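Local structure of AvrA (Salmonella typhimurium, 6BE0) at residues A[169-174]-A[212-217]; A[205-210]-A[229-234]; A[92-97]-A[116-121]. The protein probably transfers acetyl groups from acetyl-CoA to serine and threonine side chains of target proteins, as a YopJ-family effector that binds inositol hexakisphosphate and coenzyme A. All blocks are in the same frame, centred on the assembly; numbering follows the deposited sequence.

Contact 1. Residues A[169-174]-A[212-217]; sequences DCYFAM and ICERLC
Tyr-171 lays its phenol ring across the end of helix 205-212, and the carbonyl oxygen of Ile-212 sits 3.5 Å above the ring plane, over its centre. Ile-212 CA lies 4.3 Å from the centroid of the Tyr-171 ring and 27° off the ring normal, which meets the geometry of a CH-pi contact. A branch methyl adds to this: Ile-212 CG2 comes to 4.1 Å from Tyr-171 CE1, the two side chains crossing at about a right angle. Glu-214 comes to the CD2/CE2 side of the ring through its extended chain, with OE2 3.7 Å from Tyr-171 CE2. Its carboxylate is turned 43° from the ring plane and approaches obliquely, a van der Waals contact without a hydrogen bond.

Two residues along the strand, Ala-173 turns its methyl to the same segment. Its CB meets Leu-216 CD2 at 3.7 Å and Cys-217 SG at 4.1 Å, so a small side chain is met by two larger ones.

With chi1 of Tyr-171 at -58°, CG stands anti to the carbonyl carbon, and the ring reaches over the Ile-212 carbonyl. The opposing backbone is shaped by a Schellman motif, in which Glu-214 leaves the helix with positive phi and the chain turns, bringing Leu-216 and Cys-217 back toward the strand. No hydrogen bond joins the two segments; the 269 Å² buried between them rest on carbon, sulfur and oxygen contacts.

Strand 170-176 is an outermost strand of the five-stranded mixed sheet, with its backbone bonded to Thr-137, Val-139 and Leu-141 of strand 136-143. Phe-172 points to the other face of the sheet, against helix 151-164, while Tyr-171 and Ala-173 face helix 205-212 and the loop after it.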
loop_
_atom_site.group_PDB
_atom_site.type_symbol
_atom_site.label_atom_id
_atom_site.label_comp_id
_atom_site.label_asym_id
_atom_site.label_seq_id
_atom_site.Cartn_x
_atom_site.Cartn_y
_atom_site.Cartn_z
ATOM N N ASP A 169 9.827 -0.462 23.970
ATOM C CA ASP A 169 10.717 -0.699 22.838
ATOM C C ASP A 169 9.962 -0.755 21.510
ATOM O O ASP A 169 10.162 -1.668 20.707
ATOM C CB ASP A 169 11.500 -1.995 23.055
ATOM C CG ASP A 169 12.405 -1.928 24.271
ATOM O OD1 ASP A 169 13.464 -1.269 24.188
ATOM O OD2 ASP A 169 12.061 -2.533 25.309
ATOM N N CYS A 170 9.093 0.229 21.297
ATOM C CA CYS A 170 8.289 0.320 20.082
ATOM C C CYS A 170 8.774 1.482 19.220
ATOM O O CYS A 170 8.815 2.625 19.677
ATOM C CB CYS A 170 6.811 0.496 20.438
ATOM S SG CYS A 170 5.692 0.517 19.025
ATOM N N TYR A 171 9.139 1.180 17.976
ATOM C CA TYR A 171 9.713 2.173 17.074
ATOM C C TYR A 171 8.843 2.369 15.836
ATOM O O TYR A 171 8.429 1.400 15.197
ATOM C CB TYR A 171 11.128 1.756 16.669
ATOM C CG TYR A 171 12.057 1.584 17.848
ATOM C CD1 TYR A 171 12.176 0.358 18.488
ATOM C CD2 TYR A 171 12.806 2.647 18.329
ATOM C CE1 TYR A 171 13.021 0.198 19.569
ATOM C CE2 TYR A 171 13.651 2.496 19.410
ATOM C CZ TYR A 171 13.755 1.269 20.026
ATOM O OH TYR A 171 14.597 1.110 21.105
ATOM N N PHE A 172 8.577 3.632 15.509
ATOM C CA PHE A 172 7.682 3.981 14.413
ATOM C C PHE A 172 8.391 4.774 13.318
ATOM O O PHE A 172 9.275 5.588 13.590
ATOM C CB PHE A 172 6.488 4.781 14.937
ATOM C CG PHE A 172 5.635 5.377 13.852
ATOM C CD1 PHE A 172 5.798 6.699 13.473
ATOM C CD2 PHE A 172 4.675 4.614 13.206
ATOM C CE1 PHE A 172 5.017 7.249 12.474
ATOM C CE2 PHE A 172 3.893 5.159 12.207
ATOM C CZ PHE A 172 4.065 6.479 11.841
ATOM N N ALA A 173 7.987 4.525 12.075
ATOM C CA ALA A 173 8.511 5.252 10.929
ATOM C C ALA A 173 7.445 5.362 9.846
ATOM O O ALA A 173 6.627 4.462 9.674
ATOM C CB ALA A 173 9.753 4.565 10.383
ATOM N N MET A 174 7.455 6.478 9.128
ATOM C CA MET A 174 6.537 6.695 8.020
ATOM C C MET A 174 7.339 6.783 6.729
ATOM O O MET A 174 8.355 7.474 6.671
ATOM C CB MET A 174 5.712 7.960 8.250
ATOM C CG MET A 174 4.792 8.333 7.104
ATOM S SD MET A 174 3.719 9.710 7.551
ATOM C CE MET A 174 3.655 10.606 6.004
ATOM N N ILE A 212 14.258 -0.046 13.992
ATOM C CA ILE A 212 14.476 -0.399 15.390
ATOM C C ILE A 212 15.763 0.216 15.925
ATOM O O ILE A 212 15.795 0.735 17.041
ATOM C CB ILE A 212 14.529 -1.931 15.572
ATOM C CG1 ILE A 212 13.137 -2.527 15.363
ATOM C CG2 ILE A 212 15.041 -2.300 16.959
ATOM C CD1 ILE A 212 13.108 -4.040 15.343
ATOM N N CYS A 213 16.823 0.154 15.128
ATOM C CA CYS A 213 18.120 0.676 15.540
ATOM C C CYS A 213 18.190 2.188 15.348
ATOM O O CYS A 213 19.218 2.808 15.621
ATOM C CB CYS A 213 19.240 -0.008 14.756
ATOM S SG CYS A 213 19.368 -1.791 15.061
ATOM N N GLU A 214 17.087 2.769 14.881
ATOM C CA GLU A 214 16.989 4.208 14.672
ATOM C C GLU A 214 18.065 4.691 13.704
ATOM O O GLU A 214 18.764 5.668 13.973
ATOM C CB GLU A 214 17.090 4.947 16.010
ATOM C CG GLU A 214 16.175 4.380 17.089
ATOM C CD GLU A 214 16.152 5.228 18.348
ATOM O OE1 GLU A 214 15.718 6.396 18.268
ATOM O OE2 GLU A 214 16.570 4.726 19.415
ATOM N N ARG A 215 18.185 3.989 12.579
ATOM C CA ARG A 215 19.130 4.343 11.523
ATOM C C ARG A 215 18.405 4.571 10.202
ATOM O O ARG A 215 19.030 4.609 9.142
ATOM C CB ARG A 215 20.176 3.242 11.342
ATOM C CG ARG A 215 20.917 2.848 12.607
ATOM C CD ARG A 215 22.039 1.874 12.279
ATOM N NE ARG A 215 21.540 0.676 11.599
ATOM C CZ ARG A 215 21.446 -0.534 12.146
ATOM N NH1 ARG A 215 21.826 -0.754 13.400
ATOM N NH2 ARG A 215 20.975 -1.543 11.425
ATOM N N LEU A 216 17.086 4.720 10.272
ATOM C CA LEU A 216 16.261 4.807 9.073
ATOM C C LEU A 216 15.987 6.254 8.682
ATOM O O LEU A 216 16.432 6.716 7.631
ATOM C CB LEU A 216 14.942 4.064 9.289
ATOM C CG LEU A 216 14.001 3.969 8.088
ATOM C CD1 LEU A 216 14.653 3.217 6.935
ATOM C CD2 LEU A 216 12.704 3.296 8.503
ATOM N N CYS A 217 15.255 6.963 9.535
ATOM C CA CYS A 217 14.862 8.339 9.257
ATOM C C CYS A 217 15.857 9.330 9.850
ATOM O O CYS A 217 16.225 10.315 9.208
ATOM C CB CYS A 217 13.460 8.611 9.806
ATOM S SG CYS A 217 12.168 7.581 9.077
#

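Contact 2. Residues A[205-210]-A[229-234]; sequences VKIHED and DRYLPV
A loop following helix 225-228 folds against helix 205-212 here, and Tyr-231 is the residue that joins them, burying 99 Å² of its surface against the helix. The ring is met from two directions. Over one face lies Ile-207, whose CB is 3.7 Å from Tyr-231 CD1; near the ring plane, at the edge, are Lys-206 CG and the carboxylate of Asp-210. The phenol donates to that carboxylate, Tyr-231 OH to Asp-210 OD2 at 2.8 Å. OD2 is approached on its anti side, 30° out of the carboxylate plane, and the carboxylate and ring planes stand 81° apart, nearly perpendicular.

Asp-210 has a second role: its OD1 forms a salt bridge with Arg-215, so both oxygens are engaged and the group's rotation is restrained. This pairing would probably help keep the aspartate ionised. Lys-206 NZ makes a long salt bridge to Asp-210 OD2, at 3.7 Å.

With CG1 of Ile-207 anti to the backbone N (chi1 -174°), the chain extends past the ring until CD1 reaches Leu-232 CD2, 4.2 Å away. A water links the backbones, accepting from Ile-207 N and donating to Tyr-231 O.

On the sheet side of the helix, Ile-207 packs on Ile-140 and Leu-232 on Phe-142, both of strand 136-143, whereas the carbonyl of Leu-232 bonds to Tyr-249 of helix 243-252.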
loop_
_atom_site.group_PDB
_atom_site.type_symbol
_atom_site.label_atom_id
_atom_site.label_comp_id
_atom_site.label_asym_id
_atom_site.label_seq_id
_atom_site.Cartn_x
_atom_site.Cartn_y
_atom_site.Cartn_z
ATOM N N VAL A 205 13.449 -7.154 6.009
ATOM C CA VAL A 205 14.085 -7.241 7.316
ATOM C C VAL A 205 14.920 -5.992 7.587
ATOM O O VAL A 205 14.867 -5.430 8.680
ATOM C CB VAL A 205 14.983 -8.493 7.430
ATOM C CG1 VAL A 205 15.785 -8.471 8.727
ATOM C CG2 VAL A 205 14.141 -9.757 7.354
ATOM N N LYS A 206 15.682 -5.559 6.588
ATOM C CA LYS A 206 16.627 -4.459 6.768
ATOM C C LYS A 206 15.954 -3.149 7.180
ATOM O O LYS A 206 16.428 -2.469 8.090
ATOM C CB LYS A 206 17.435 -4.234 5.486
ATOM C CG LYS A 206 18.498 -3.149 5.625
ATOM C CD LYS A 206 19.479 -3.150 4.462
ATOM C CE LYS A 206 20.486 -2.010 4.579
ATOM N NZ LYS A 206 21.296 -2.085 5.830
ATOM N N ILE A 207 14.860 -2.789 6.516
ATOM C CA ILE A 207 14.191 -1.523 6.811
ATOM C C ILE A 207 13.571 -1.559 8.209
ATOM O O ILE A 207 13.527 -0.545 8.904
ATOM C CB ILE A 207 13.103 -1.184 5.760
ATOM C CG1 ILE A 207 12.526 0.210 6.025
ATOM C CG2 ILE A 207 11.999 -2.234 5.754
ATOM C CD1 ILE A 207 11.691 0.761 4.883
ATOM N N HIS A 208 13.098 -2.732 8.616
ATOM C CA HIS A 208 12.572 -2.913 9.965
ATOM C C HIS A 208 13.700 -2.874 10.988
ATOM O O HIS A 208 13.535 -2.371 12.099
ATOM C CB HIS A 208 11.814 -4.236 10.076
ATOM C CG HIS A 208 10.410 -4.171 9.568
ATOM N ND1 HIS A 208 9.417 -3.472 10.218
ATOM C CD2 HIS A 208 9.829 -4.722 8.476
ATOM C CE1 HIS A 208 8.285 -3.592 9.548
ATOM N NE2 HIS A 208 8.508 -4.347 8.487
ATOM N N GLU A 209 14.846 -3.415 10.597
ATOM C CA GLU A 209 16.014 -3.460 11.461
ATOM C C GLU A 209 16.549 -2.053 11.705
ATOM O O GLU A 209 16.863 -1.684 12.835
ATOM C CB GLU A 209 17.090 -4.348 10.835
ATOM C CG GLU A 209 18.247 -4.692 11.754
ATOM C CD GLU A 209 19.144 -5.767 11.171
ATOM O OE1 GLU A 209 18.940 -6.136 9.994
ATOM O OE2 GLU A 209 20.049 -6.247 11.888
ATOM N N ASP A 210 16.635 -1.267 10.637
ATOM C CA ASP A 210 17.134 0.101 10.728
ATOM C C ASP A 210 16.141 1.007 11.451
ATOM O O ASP A 210 16.532 1.992 12.076
ATOM C CB ASP A 210 17.433 0.655 9.332
ATOM C CG ASP A 210 18.712 0.088 8.737
ATOM O OD1 ASP A 210 19.546 -0.453 9.497
ATOM O OD2 ASP A 210 18.888 0.194 7.506
ATOM N N ASP A 229 13.583 3.841 -1.984
ATOM C CA ASP A 229 13.948 3.048 -3.155
ATOM C C ASP A 229 15.159 2.158 -2.881
ATOM O O ASP A 229 15.325 1.115 -3.513
ATOM C CB ASP A 229 14.234 3.958 -4.354
ATOM C CG ASP A 229 12.988 4.664 -4.867
ATOM O OD1 ASP A 229 11.867 4.230 -4.528
ATOM O OD2 ASP A 229 13.130 5.651 -5.620
ATOM N N ARG A 230 16.000 2.571 -1.939
ATOM C CA ARG A 230 17.196 1.808 -1.595
ATOM C C ARG A 230 16.868 0.623 -0.690
ATOM O O ARG A 230 17.665 -0.306 -0.561
ATOM C CB ARG A 230 18.224 2.709 -0.910
ATOM C CG ARG A 230 18.593 3.950 -1.703
ATOM C CD ARG A 230 19.528 4.846 -0.912
ATOM N NE ARG A 230 19.654 6.170 -1.516
ATOM C CZ ARG A 230 20.262 7.204 -0.943
ATOM N NH1 ARG A 230 20.807 7.078 0.263
ATOM N NH2 ARG A 230 20.322 8.371 -1.573
ATOM N N TYR A 231 15.691 0.660 -0.070
ATOM C CA TYR A 231 15.276 -0.376 0.873
ATOM C C TYR A 231 14.338 -1.401 0.243
ATOM O O TYR A 231 14.485 -2.605 0.463
ATOM C CB TYR A 231 14.580 0.252 2.085
ATOM C CG TYR A 231 15.516 0.824 3.128
ATOM C CD1 TYR A 231 16.132 0.002 4.062
ATOM C CD2 TYR A 231 15.767 2.187 3.190
ATOM C CE1 TYR A 231 16.981 0.520 5.021
ATOM C CE2 TYR A 231 16.615 2.715 4.146
ATOM C CZ TYR A 231 17.219 1.878 5.058
ATOM O OH TYR A 231 18.062 2.401 6.013
ATOM N N LEU A 232 13.377 -0.920 -0.539
ATOM C CA LEU A 232 12.244 -1.743 -0.953
ATOM C C LEU A 232 12.483 -2.490 -2.266
ATOM O O LEU A 232 13.197 -2.002 -3.143
ATOM C CB LEU A 232 10.996 -0.868 -1.070
ATOM C CG LEU A 232 10.657 -0.094 0.208
ATOM C CD1 LEU A 232 9.467 0.828 -0.010
ATOM C CD2 LEU A 232 10.387 -1.049 1.366
ATOM N N PRO A 233 11.876 -3.683 -2.402
ATOM C CA PRO A 233 12.063 -4.534 -3.582
ATOM C C PRO A 233 11.228 -4.087 -4.780
ATOM O O PRO A 233 10.371 -3.214 -4.646
ATOM C CB PRO A 233 11.617 -5.908 -3.085
ATOM C CG PRO A 233 10.563 -5.604 -2.086
ATOM C CD PRO A 233 10.985 -4.321 -1.414
ATOM N N VAL A 234 11.479 -4.701 -5.932
ATOM C CA VAL A 234 10.873 -4.285 -7.194
ATOM C C VAL A 234 9.357 -4.472 -7.205
ATOM O O VAL A 234 8.632 -3.679 -7.806
ATOM C CB VAL A 234 11.478 -5.070 -8.381
ATOM C CG1 VAL A 234 10.913 -4.576 -9.708
ATOM C CG2 VAL A 234 12.998 -4.955 -8.377
HETATM O O HOH W 1 14.360 -3.704 3.531
#

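Contact 3. Residues A[92-97]-A[116-121]; sequences MSVHEL and VNMGSS
Met-92 and Asn-117 bring their CA atoms to 4.8 Å as strand 111-117 ends beside the turn into helix 94-106, and Ser-93 CA points a CA-H...O contact at Asn-117 O, 3.4 Å away with 138° at the hydrogen. Direct hydrogen bonds between the segments are absent; instead, a water accepts from Val-94 N and donates to Met-118 O.

Ser-93 is the N-cap of the helix, its OG accepting from Glu-96 N at 3.1 Å, a capping bond that closes the first turn. Across from that turn, chi1 of 52° puts Val-116 CG1 between the backbone N and the carbonyl carbon and leaves CG2 anti to N, and this second methyl touches Ser-93 O at 3.7 Å and Leu-97 CB at 4.0 Å. The Leu-97 and Val-116 side chains cross at about a right angle. Met-118 starts out away from the helix, but bends at chi2 and chi3 and carries CE back to Val-94 CG2, 3.9 Å off.

Asn-117 closes an Asx turn: OD1 accepts from Gly-119 N, which lies 53° out of the carbonyl plane, and also from His-124 N, two bonds that hold the amide in place.

The contact belongs to the beta-alpha-beta unit of strand 88-91, helix 94-106 and strand 111-117; Val-116 and Leu-97 both rest on Val-91 and Val-128, joining the helix start to the sheet.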
loop_
_atom_site.group_PDB
_atom_site.type_symbol
_atom_site.label_atom_id
_atom_site.label_comp_id
_atom_site.label_asym_id
_atom_site.label_seq_id
_atom_site.Cartn_x
_atom_site.Cartn_y
_atom_site.Cartn_z
ATOM N N MET A 92 -10.492 1.425 10.951
ATOM C CA MET A 92 -11.220 2.550 10.385
ATOM C C MET A 92 -10.841 3.875 11.037
ATOM O O MET A 92 -11.516 4.886 10.846
ATOM C CB MET A 92 -12.720 2.295 10.518
ATOM C CG MET A 92 -13.098 0.864 10.155
ATOM S SD MET A 92 -14.860 0.612 9.884
ATOM C CE MET A 92 -15.067 1.427 8.295
ATOM N N SER A 93 -9.754 3.864 11.803
ATOM C CA SER A 93 -9.220 5.088 12.391
ATOM C C SER A 93 -7.820 4.854 12.942
ATOM O O SER A 93 -7.403 3.713 13.144
ATOM C CB SER A 93 -10.133 5.606 13.504
ATOM O OG SER A 93 -10.088 4.761 14.639
ATOM N N VAL A 94 -7.103 5.947 13.179
ATOM C CA VAL A 94 -5.774 5.893 13.776
ATOM C C VAL A 94 -5.835 5.279 15.170
ATOM O O VAL A 94 -4.943 4.533 15.569
ATOM C CB VAL A 94 -5.146 7.298 13.862
ATOM C CG1 VAL A 94 -3.795 7.255 14.570
ATOM C CG2 VAL A 94 -4.997 7.883 12.475
ATOM N N HIS A 95 -6.890 5.603 15.909
ATOM C CA HIS A 95 -7.061 5.077 17.254
ATOM C C HIS A 95 -7.254 3.564 17.215
ATOM O O HIS A 95 -6.690 2.829 18.028
ATOM C CB HIS A 95 -8.252 5.738 17.949
ATOM C CG HIS A 95 -8.504 5.212 19.326
ATOM N ND1 HIS A 95 -9.512 4.314 19.605
ATOM C CD2 HIS A 95 -7.869 5.443 20.499
ATOM C CE1 HIS A 95 -9.492 4.023 20.894
ATOM N NE2 HIS A 95 -8.505 4.695 21.459
ATOM N N GLU A 96 -8.057 3.105 16.262
ATOM C CA GLU A 96 -8.321 1.685 16.108
ATOM C C GLU A 96 -7.063 0.963 15.631
ATOM O O GLU A 96 -6.876 -0.221 15.908
ATOM C CB GLU A 96 -9.477 1.460 15.132
ATOM C CG GLU A 96 -9.907 0.006 14.989
ATOM C CD GLU A 96 -11.082 -0.167 14.042
ATOM O OE1 GLU A 96 -11.837 0.810 13.844
ATOM O OE2 GLU A 96 -11.249 -1.276 13.495
ATOM N N LEU A 97 -6.202 1.681 14.915
ATOM C CA LEU A 97 -4.926 1.125 14.473
ATOM C C LEU A 97 -4.003 0.869 15.656
ATOM O O LEU A 97 -3.520 -0.248 15.841
ATOM C CB LEU A 97 -4.236 2.065 13.480
ATOM C CG LEU A 97 -2.817 1.667 13.054
ATOM C CD1 LEU A 97 -2.855 0.518 12.055
ATOM C CD2 LEU A 97 -2.057 2.856 12.489
ATOM N N VAL A 116 -5.477 0.991 7.178
ATOM C CA VAL A 116 -6.030 1.994 8.080
ATOM C C VAL A 116 -6.585 3.188 7.315
ATOM O O VAL A 116 -5.889 3.806 6.512
ATOM C CB VAL A 116 -4.968 2.480 9.099
ATOM C CG1 VAL A 116 -3.684 2.923 8.396
ATOM C CG2 VAL A 116 -5.532 3.594 9.983
ATOM N N ASN A 117 -7.853 3.497 7.567
ATOM C CA ASN A 117 -8.443 4.739 7.089
ATOM C C ASN A 117 -8.079 5.863 8.047
ATOM O O ASN A 117 -8.621 5.952 9.148
ATOM C CB ASN A 117 -9.960 4.620 6.958
ATOM C CG ASN A 117 -10.588 5.863 6.351
ATOM O OD1 ASN A 117 -9.889 6.743 5.846
ATOM N ND2 ASN A 117 -11.913 5.938 6.391
ATOM N N MET A 118 -7.155 6.718 7.623
ATOM C CA MET A 118 -6.615 7.752 8.495
ATOM C C MET A 118 -7.523 8.973 8.525
ATOM O O MET A 118 -7.502 9.747 9.480
ATOM C CB MET A 118 -5.211 8.151 8.036
ATOM C CG MET A 118 -4.352 6.976 7.579
ATOM S SD MET A 118 -2.640 7.095 8.122
ATOM C CE MET A 118 -2.762 6.299 9.711
ATOM N N GLY A 119 -8.322 9.140 7.479
ATOM C CA GLY A 119 -9.217 10.278 7.379
ATOM C C GLY A 119 -10.422 10.162 8.293
ATOM O O GLY A 119 -10.796 9.064 8.706
ATOM N N SER A 120 -11.024 11.305 8.610
ATOM C CA SER A 120 -12.268 11.347 9.372
ATOM C C SER A 120 -13.444 11.625 8.441
ATOM O O SER A 120 -14.211 10.723 8.108
ATOM C CB SER A 120 -12.196 12.414 10.465
ATOM O OG SER A 120 -13.486 12.702 10.974
ATOM N N SER A 121 -13.568 12.875 8.007
ATOM C CA SER A 121 -14.628 13.269 7.082
ATOM C C SER A 121 -14.282 12.907 5.639
ATOM O O SER A 121 -14.893 13.421 4.702
ATOM C CB SER A 121 -14.896 14.772 7.179
ATOM O OG SER A 121 -15.998 15.144 6.367
HETATM O O HOH W 2 -11.125 7.674 10.653
HETATM O O HOH W 3 -8.389 8.567 12.023
#

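How the contacts relate
From the N terminus, contact 3 comes first: it closes the helix 94-106 crossover between parallel strands 88-91 and 111-117. It is complete before the others open. Contact 1 then begins on strand 170-176, and contact 2 on helix 205-212 inside its loop; segment 212-217 closes contact 1, and only afterwards does 229-234 close contact 2, so the two cross. They also touch, with centres 12 Å apart: Leu-216 CD1 lies 3.4 Å from Tyr-231 CE2. Contacts 1 and 3 reach the same sheet, centres 22 Å apart; contact 2 ties helix 205-212 to the loop preceding helix 243-252.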